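Local structure of carboxypeptidase Y inhibitor (Saccharomyces cerevisiae, 1WPX) at residues I26-V39 / N205-A217. The protein inhibits the serine protease carboxypeptidase Y specifically and potently and belongs to the phosphatidylethanolamine-binding protein family. Sequence-based numbering, arbitrary orientation.
Sequences IHDTSFQPSGILAV and NNLQLVASNFFYA
With CG anti to the backbone N (chi1 169°), the Phe31 ring reaches in to Leu209, and Asn213, whose CG is likewise anti (chi1 -159°), carries its amide across to Leu37. Leu209 lays CD1 over one face of the Phe31 ring, a CH-pi contact with that methyl 3.6 Å from the ring centroid; Pro33 N lies over the opposite face. The same Leu209 CD1 meets Ile26 CD1 at 3.7 Å, so one methyl fills the angle between two apolar side chains that follow the helix 21-24. At the edge of the ring the chain of 208-217 passes by, Val210 O and Ala211 N lying near the ring plane. Here Ser34 N gives an almost straight hydrogen bond to Val210 O (3.1 Å), in the carbonyl plane. Further along, the Ala211 CB methyl packs on Leu37 CB at 4.1 Å. Then Asn213 ND2 donates to Leu37 O at 2.9 Å, nearly along the C=O axis, while Asn213 OD1 takes Phe214 N of its own strand and Met49 N. Partners at both ends are likely to fix which way round the amide sits. Were Asn213 replaced by an alanine, Leu37 O and Met49 N would probably be left without their amide partner. The strand axes approach to 5.4 Å at 39°; the strand beginning at Gly35 pairs instead with 63-69 and 45-47, strand 208-217 with 162-170; Val210 and Ala211 both face Leu168 in a classic beta bulge. The contact thus joins two strands of the antiparallel sheet, close to the centre of the chain, with helix 8-18 packing on Pro33 and Phe214 and its Tyr16 hydroxyl bonded to Ser212 O.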
ATOM      1  N   ILE B  26      22.304  -2.965  13.949  1.00 47.87           N
ATOM      2  CA  ILE B  26      21.929  -2.651  15.326  1.00 47.11           C
ATOM      3  C   ILE B  26      22.439  -3.657  16.358  1.00 48.47           C
ATOM      4  O   ILE B  26      22.650  -3.310  17.519  1.00 48.78           O
ATOM      5  CB  ILE B  26      20.395  -2.526  15.442  1.00 44.99           C
ATOM      6  CG1 ILE B  26      19.912  -1.372  14.560  1.00 44.61           C
ATOM      7  CG2 ILE B  26      19.992  -2.301  16.885  1.00 44.69           C
ATOM      8  CD1 ILE B  26      18.408  -1.232  14.477  1.00 43.80           C
ATOM      9  N   HIS B  27      22.640  -4.898  15.931  1.00 49.58           N
ATOM     10  CA  HIS B  27      23.121  -5.955  16.818  1.00 50.69           C
ATOM     11  C   HIS B  27      22.237  -6.188  18.044  1.00 51.99           C
ATOM     12  O   HIS B  27      22.727  -6.569  19.107  1.00 53.28           O
ATOM     13  CB  HIS B  27      24.557  -5.670  17.276  1.00 49.23           C
ATOM     14  CG  HIS B  27      25.578  -5.806  16.191  1.00 48.58           C
ATOM     15  ND1 HIS B  27      26.128  -4.721  15.545  1.00 48.91           N
ATOM     16  CD2 HIS B  27      26.136  -6.903  15.627  1.00 48.51           C
ATOM     17  CE1 HIS B  27      26.984  -5.141  14.629  1.00 49.03           C
ATOM     18  NE2 HIS B  27      27.007  -6.462  14.658  1.00 50.41           N
ATOM     19  N   ASP B  28      20.938  -5.958  17.900  1.00 52.46           N
ATOM     20  CA  ASP B  28      20.009  -6.179  18.997  1.00 53.39           C
ATOM     21  C   ASP B  28      18.655  -6.572  18.431  1.00 54.30           C
ATOM     22  O   ASP B  28      17.922  -5.729  17.916  1.00 55.87           O
ATOM     23  CB  ASP B  28      19.862  -4.920  19.844  1.00 54.47           C
ATOM     24  CG  ASP B  28      18.911  -5.118  21.008  1.00 56.42           C
ATOM     25  OD1 ASP B  28      18.739  -4.175  21.809  1.00 56.89           O
ATOM     26  OD2 ASP B  28      18.336  -6.224  21.121  1.00 55.80           O
ATOM     27  N   THR B  29      18.324  -7.854  18.536  1.00 53.60           N
ATOM     28  CA  THR B  29      17.065  -8.361  18.008  1.00 53.23           C
ATOM     29  C   THR B  29      15.860  -8.076  18.896  1.00 53.54           C
ATOM     30  O   THR B  29      14.735  -8.448  18.560  1.00 53.87           O
ATOM     31  CB  THR B  29      17.143  -9.871  17.780  1.00 53.84           C
ATOM     32  OG1 THR B  29      17.364 -10.528  19.033  1.00 56.11           O
ATOM     33  CG2 THR B  29      18.282 -10.205  16.834  1.00 54.05           C
ATOM     34  N   SER B  30      16.086  -7.420  20.028  1.00 53.13           N
ATOM     35  CA  SER B  30      14.988  -7.097  20.933  1.00 52.21           C
ATOM     36  C   SER B  30      14.632  -5.616  20.805  1.00 51.01           C
ATOM     37  O   SER B  30      13.676  -5.136  21.419  1.00 51.00           O
ATOM     38  CB  SER B  30      15.379  -7.407  22.381  1.00 53.62           C
ATOM     39  OG  SER B  30      16.346  -6.480  22.856  1.00 56.69           O
ATOM     40  N   PHE B  31      15.410  -4.899  20.002  1.00 48.75           N
ATOM     41  CA  PHE B  31      15.182  -3.475  19.799  1.00 47.64           C
ATOM     42  C   PHE B  31      13.718  -3.119  19.516  1.00 47.77           C
ATOM     43  O   PHE B  31      13.050  -3.751  18.691  1.00 46.67           O
ATOM     44  CB  PHE B  31      16.066  -2.961  18.659  1.00 44.90           C
ATOM     45  CG  PHE B  31      15.717  -1.576  18.203  1.00 41.80           C
ATOM     46  CD1 PHE B  31      15.274  -1.351  16.903  1.00 40.31           C
ATOM     47  CD2 PHE B  31      15.821  -0.493  19.075  1.00 40.61           C
ATOM     48  CE1 PHE B  31      14.938  -0.070  16.479  1.00 39.91           C
ATOM     49  CE2 PHE B  31      15.489   0.796  18.663  1.00 38.37           C
ATOM     50  CZ  PHE B  31      15.047   1.009  17.364  1.00 39.58           C
ATOM     51  N   GLN B  32      13.237  -2.100  20.222  1.00 47.49           N
ATOM     52  CA  GLN B  32      11.875  -1.605  20.075  1.00 46.78           C
ATOM     53  C   GLN B  32      11.962  -0.126  19.751  1.00 44.48           C
ATOM     54  O   GLN B  32      12.538   0.643  20.513  1.00 43.94           O
ATOM     55  CB  GLN B  32      11.091  -1.769  21.380  1.00 50.51           C
ATOM     56  CG  GLN B  32      10.763  -3.200  21.763  1.00 56.35           C
ATOM     57  CD  GLN B  32       9.745  -3.830  20.835  1.00 59.72           C
ATOM     58  OE1 GLN B  32       9.968  -3.923  19.627  1.00 63.02           O
ATOM     59  NE2 GLN B  32       8.618  -4.265  21.394  1.00 60.59           N
ATOM     60  N   PRO B  33      11.407   0.294  18.609  1.00 42.92           N
ATOM     61  CA  PRO B  33      11.449   1.713  18.237  1.00 41.30           C
ATOM     62  C   PRO B  33      10.538   2.526  19.159  1.00 39.08           C
ATOM     63  O   PRO B  33       9.463   2.061  19.536  1.00 37.97           O
ATOM     64  CB  PRO B  33      10.938   1.712  16.794  1.00 42.01           C
ATOM     65  CG  PRO B  33      11.249   0.321  16.310  1.00 43.45           C
ATOM     66  CD  PRO B  33      10.903  -0.528  17.498  1.00 43.12           C
ATOM     67  N   SER B  34      10.966   3.733  19.519  1.00 37.33           N
ATOM     68  CA  SER B  34      10.167   4.591  20.387  1.00 37.14           C
ATOM     69  C   SER B  34       9.363   5.561  19.554  1.00 37.25           C
ATOM     70  O   SER B  34       8.413   6.172  20.035  1.00 39.55           O
ATOM     71  CB  SER B  34      11.059   5.364  21.350  1.00 36.57           C
ATOM     72  OG  SER B  34      11.654   4.486  22.281  1.00 38.05           O
ATOM     73  N   GLY B  35       9.759   5.698  18.296  1.00 36.78           N
ATOM     74  CA  GLY B  35       9.066   6.586  17.385  1.00 36.01           C
ATOM     75  C   GLY B  35       9.462   6.186  15.983  1.00 35.07           C
ATOM     76  O   GLY B  35      10.011   5.101  15.788  1.00 36.09           O
ATOM     77  N   ILE B  36       9.180   7.029  15.000  1.00 32.96           N
ATOM     78  CA  ILE B  36       9.574   6.698  13.647  1.00 32.41           C
ATOM     79  C   ILE B  36      10.316   7.879  13.046  1.00 30.98           C
ATOM     80  O   ILE B  36       9.965   9.036  13.278  1.00 30.23           O
ATOM     81  CB  ILE B  36       8.352   6.295  12.764  1.00 33.75           C
ATOM     82  CG1 ILE B  36       7.631   7.533  12.257  1.00 32.90           C
ATOM     83  CG2 ILE B  36       7.411   5.376  13.540  1.00 32.14           C
ATOM     84  CD1 ILE B  36       8.059   7.898  10.857  1.00 34.90           C
ATOM     85  N   LEU B  37      11.357   7.575  12.280  1.00 30.82           N
ATOM     86  CA  LEU B  37      12.178   8.603  11.658  1.00 30.00           C
ATOM     87  C   LEU B  37      11.837   8.820  10.189  1.00 31.02           C
ATOM     88  O   LEU B  37      12.108   7.963   9.346  1.00 31.91           O
ATOM     89  CB  LEU B  37      13.655   8.220  11.783  1.00 27.42           C
ATOM     90  CG  LEU B  37      14.698   9.247  11.334  1.00 26.89           C
ATOM     91  CD1 LEU B  37      14.666  10.481  12.230  1.00 22.91           C
ATOM     92  CD2 LEU B  37      16.066   8.594  11.395  1.00 28.65           C
ATOM     93  N   ALA B  38      11.238   9.964   9.880  1.00 30.28           N
ATOM     94  CA  ALA B  38      10.904  10.270   8.499  1.00 30.50           C
ATOM     95  C   ALA B  38      12.107  10.991   7.916  1.00 31.39           C
ATOM     96  O   ALA B  38      12.594  11.964   8.479  1.00 31.76           O
ATOM     97  CB  ALA B  38       9.678  11.154   8.428  1.00 29.66           C
ATOM     98  N   VAL B  39      12.592  10.492   6.789  1.00 33.07           N
ATOM     99  CA  VAL B  39      13.745  11.073   6.126  1.00 33.70           C
ATOM    100  C   VAL B  39      13.381  11.284   4.666  1.00 36.01           C
ATOM    101  O   VAL B  39      12.700  10.456   4.064  1.00 35.30           O
ATOM    102  CB  VAL B  39      14.961  10.125   6.222  1.00 33.81           C
ATOM    103  CG1 VAL B  39      16.207  10.794   5.647  1.00 32.22           C
ATOM    104  CG2 VAL B  39      15.182   9.715   7.682  1.00 34.53           C
ATOM    105  N   ASN B 205      29.946   4.740  23.744  1.00 45.88           N
ATOM    106  CA  ASN B 205      29.587   6.115  24.049  1.00 43.03           C
ATOM    107  C   ASN B 205      28.241   6.220  24.753  1.00 42.53           C
ATOM    108  O   ASN B 205      27.680   7.302  24.886  1.00 43.76           O
ATOM    109  CB  ASN B 205      29.589   6.950  22.772  1.00 42.58           C
ATOM    110  CG  ASN B 205      30.992   7.252  22.280  1.00 41.24           C
ATOM    111  OD1 ASN B 205      31.757   7.940  22.953  1.00 40.19           O
ATOM    112  ND2 ASN B 205      31.338   6.737  21.101  1.00 39.29           N
ATOM    113  N   ASN B 206      27.723   5.084  25.197  1.00 41.47           N
ATOM    114  CA  ASN B 206      26.459   5.047  25.912  1.00 41.90           C
ATOM    115  C   ASN B 206      25.298   5.744  25.223  1.00 40.72           C
ATOM    116  O   ASN B 206      24.514   6.423  25.880  1.00 40.40           O
ATOM    117  CB  ASN B 206      26.649   5.656  27.296  1.00 45.18           C
ATOM    118  CG  ASN B 206      27.730   4.956  28.090  1.00 49.24           C
ATOM    119  OD1 ASN B 206      28.460   5.588  28.855  1.00 50.95           O
ATOM    120  ND2 ASN B 206      27.835   3.638  27.920  1.00 50.95           N
ATOM    121  N   LEU B 207      25.175   5.579  23.909  1.00 40.34           N
ATOM    122  CA  LEU B 207      24.071   6.205  23.183  1.00 38.81           C
ATOM    123  C   LEU B 207      22.863   5.275  23.182  1.00 38.32           C
ATOM    124  O   LEU B 207      23.010   4.060  23.144  1.00 38.16           O
ATOM    125  CB  LEU B 207      24.481   6.530  21.746  1.00 37.62           C
ATOM    126  CG  LEU B 207      25.740   7.383  21.568  1.00 37.26           C
ATOM    127  CD1 LEU B 207      25.781   7.909  20.147  1.00 35.33           C
ATOM    128  CD2 LEU B 207      25.744   8.539  22.553  1.00 36.32           C
ATOM    129  N   GLN B 208      21.670   5.851  23.235  1.00 38.55           N
ATOM    130  CA  GLN B 208      20.446   5.061  23.253  1.00 38.39           C
ATOM    131  C   GLN B 208      19.724   5.152  21.909  1.00 36.43           C
ATOM    132  O   GLN B 208      19.241   6.218  21.537  1.00 35.89           O
ATOM    133  CB  GLN B 208      19.523   5.574  24.360  1.00 40.57           C
ATOM    134  CG  GLN B 208      18.432   4.597  24.785  1.00 46.56           C
ATOM    135  CD  GLN B 208      17.346   5.262  25.617  1.00 49.04           C
ATOM    136  OE1 GLN B 208      17.628   6.051  26.519  1.00 50.87           O
ATOM    137  NE2 GLN B 208      16.093   4.938  25.319  1.00 51.25           N
ATOM    138  N   LEU B 209      19.656   4.035  21.188  1.00 35.21           N
ATOM    139  CA  LEU B 209      18.980   3.985  19.887  1.00 33.62           C
ATOM    140  C   LEU B 209      17.495   4.281  20.075  1.00 32.32           C
ATOM    141  O   LEU B 209      16.843   3.666  20.913  1.00 33.32           O
ATOM    142  CB  LEU B 209      19.119   2.596  19.265  1.00 32.97           C
ATOM    143  CG  LEU B 209      19.299   2.483  17.746  1.00 35.61           C
ATOM    144  CD1 LEU B 209      18.687   1.168  17.266  1.00 34.55           C
ATOM    145  CD2 LEU B 209      18.651   3.653  17.039  1.00 36.72           C
ATOM    146  N   VAL B 210      16.956   5.210  19.295  1.00 31.53           N
ATOM    147  CA  VAL B 210      15.545   5.557  19.410  1.00 31.76           C
ATOM    148  C   VAL B 210      14.736   5.256  18.151  1.00 30.64           C
ATOM    149  O   VAL B 210      13.564   4.897  18.241  1.00 29.89           O
ATOM    150  CB  VAL B 210      15.369   7.057  19.789  1.00 33.07           C
ATOM    151  CG1 VAL B 210      13.917   7.487  19.625  1.00 32.83           C
ATOM    152  CG2 VAL B 210      15.786   7.269  21.232  1.00 34.83           C
ATOM    153  N   ALA B 211      15.355   5.397  16.981  1.00 29.85           N
ATOM    154  CA  ALA B 211      14.652   5.143  15.726  1.00 30.08           C
ATOM    155  C   ALA B 211      15.590   4.841  14.567  1.00 29.99           C
ATOM    156  O   ALA B 211      16.801   5.056  14.659  1.00 28.82           O
ATOM    157  CB  ALA B 211      13.775   6.335  15.376  1.00 30.60           C
ATOM    158  N   SER B 212      15.014   4.345  13.473  1.00 30.16           N
ATOM    159  CA  SER B 212      15.780   4.005  12.277  1.00 28.83           C
ATOM    160  C   SER B 212      14.933   3.857  11.006  1.00 28.00           C
ATOM    161  O   SER B 212      13.807   3.376  11.049  1.00 28.04           O
ATOM    162  CB  SER B 212      16.552   2.709  12.509  1.00 28.82           C
ATOM    163  OG  SER B 212      17.266   2.339  11.343  1.00 31.86           O
ATOM    164  N   ASN B 213      15.491   4.284   9.883  1.00 28.19           N
ATOM    165  CA  ASN B 213      14.841   4.175   8.583  1.00 29.25           C
ATOM    166  C   ASN B 213      15.969   3.814   7.619  1.00 31.42           C
ATOM    167  O   ASN B 213      17.139   3.937   7.970  1.00 33.34           O
ATOM    168  CB  ASN B 213      14.222   5.509   8.170  1.00 28.55           C
ATOM    169  CG  ASN B 213      13.136   5.351   7.110  1.00 26.35           C
ATOM    170  OD1 ASN B 213      13.049   4.328   6.440  1.00 27.07           O
ATOM    171  ND2 ASN B 213      12.314   6.376   6.953  1.00 25.09           N
ATOM    172  N   PHE B 214      15.643   3.367   6.414  1.00 32.64           N
ATOM    173  CA  PHE B 214      16.698   3.012   5.475  1.00 34.64           C
ATOM    174  C   PHE B 214      16.193   2.876   4.044  1.00 35.93           C
ATOM    175  O   PHE B 214      14.991   2.791   3.795  1.00 37.47           O
ATOM    176  CB  PHE B 214      17.364   1.703   5.907  1.00 34.04           C
ATOM    177  CG  PHE B 214      16.535   0.488   5.627  1.00 33.74           C
ATOM    178  CD1 PHE B 214      16.924  -0.421   4.652  1.00 33.90           C
ATOM    179  CD2 PHE B 214      15.340   0.275   6.301  1.00 33.74           C
ATOM    180  CE1 PHE B 214      16.134  -1.523   4.349  1.00 32.42           C
ATOM    181  CE2 PHE B 214      14.543  -0.821   6.007  1.00 33.61           C
ATOM    182  CZ  PHE B 214      14.940  -1.723   5.027  1.00 33.20           C
ATOM    183  N   PHE B 215      17.128   2.859   3.104  1.00 36.21           N
ATOM    184  CA  PHE B 215      16.783   2.728   1.702  1.00 35.78           C
ATOM    185  C   PHE B 215      17.890   1.964   0.986  1.00 36.50           C
ATOM    186  O   PHE B 215      18.942   1.682   1.574  1.00 36.28           O
ATOM    187  CB  PHE B 215      16.572   4.114   1.070  1.00 34.37           C
ATOM    188  CG  PHE B 215      17.840   4.910   0.861  1.00 34.86           C
ATOM    189  CD1 PHE B 215      18.530   4.844  -0.347  1.00 35.89           C
ATOM    190  CD2 PHE B 215      18.312   5.772   1.849  1.00 36.00           C
ATOM    191  CE1 PHE B 215      19.669   5.632  -0.572  1.00 36.47           C
ATOM    192  CE2 PHE B 215      19.453   6.567   1.638  1.00 36.78           C
ATOM    193  CZ  PHE B 215      20.130   6.497   0.424  1.00 36.58           C
ATOM    194  N   TYR B 216      17.633   1.603  -0.267  1.00 36.12           N
ATOM    195  CA  TYR B 216      18.607   0.884  -1.072  1.00 35.68           C
ATOM    196  C   TYR B 216      19.028   1.753  -2.244  1.00 36.37           C
ATOM    197  O   TYR B 216      18.254   2.569  -2.749  1.00 35.69           O
ATOM    198  CB  TYR B 216      18.029  -0.427  -1.627  1.00 33.89           C
ATOM    199  CG  TYR B 216      17.886  -1.571  -0.643  1.00 32.01           C
ATOM    200  CD1 TYR B 216      16.697  -1.772   0.057  1.00 31.85           C
ATOM    201  CD2 TYR B 216      18.923  -2.485  -0.454  1.00 31.65           C
ATOM    202  CE1 TYR B 216      16.540  -2.860   0.919  1.00 32.94           C
ATOM    203  CE2 TYR B 216      18.781  -3.577   0.406  1.00 31.74           C
ATOM    204  CZ  TYR B 216      17.586  -3.760   1.089  1.00 33.96           C
ATOM    205  OH  TYR B 216      17.435  -4.833   1.942  1.00 33.95           O
ATOM    206  N   ALA B 217      20.270   1.569  -2.668  1.00 37.43           N
ATOM    207  CA  ALA B 217      20.816   2.293  -3.802  1.00 39.02           C
ATOM    208  C   ALA B 217      21.760   1.317  -4.488  1.00 41.05           C
ATOM    209  O   ALA B 217      22.367   0.458  -3.837  1.00 38.98           O
ATOM    210  CB  ALA B 217      21.563   3.525  -3.340  1.00 38.36           C
TER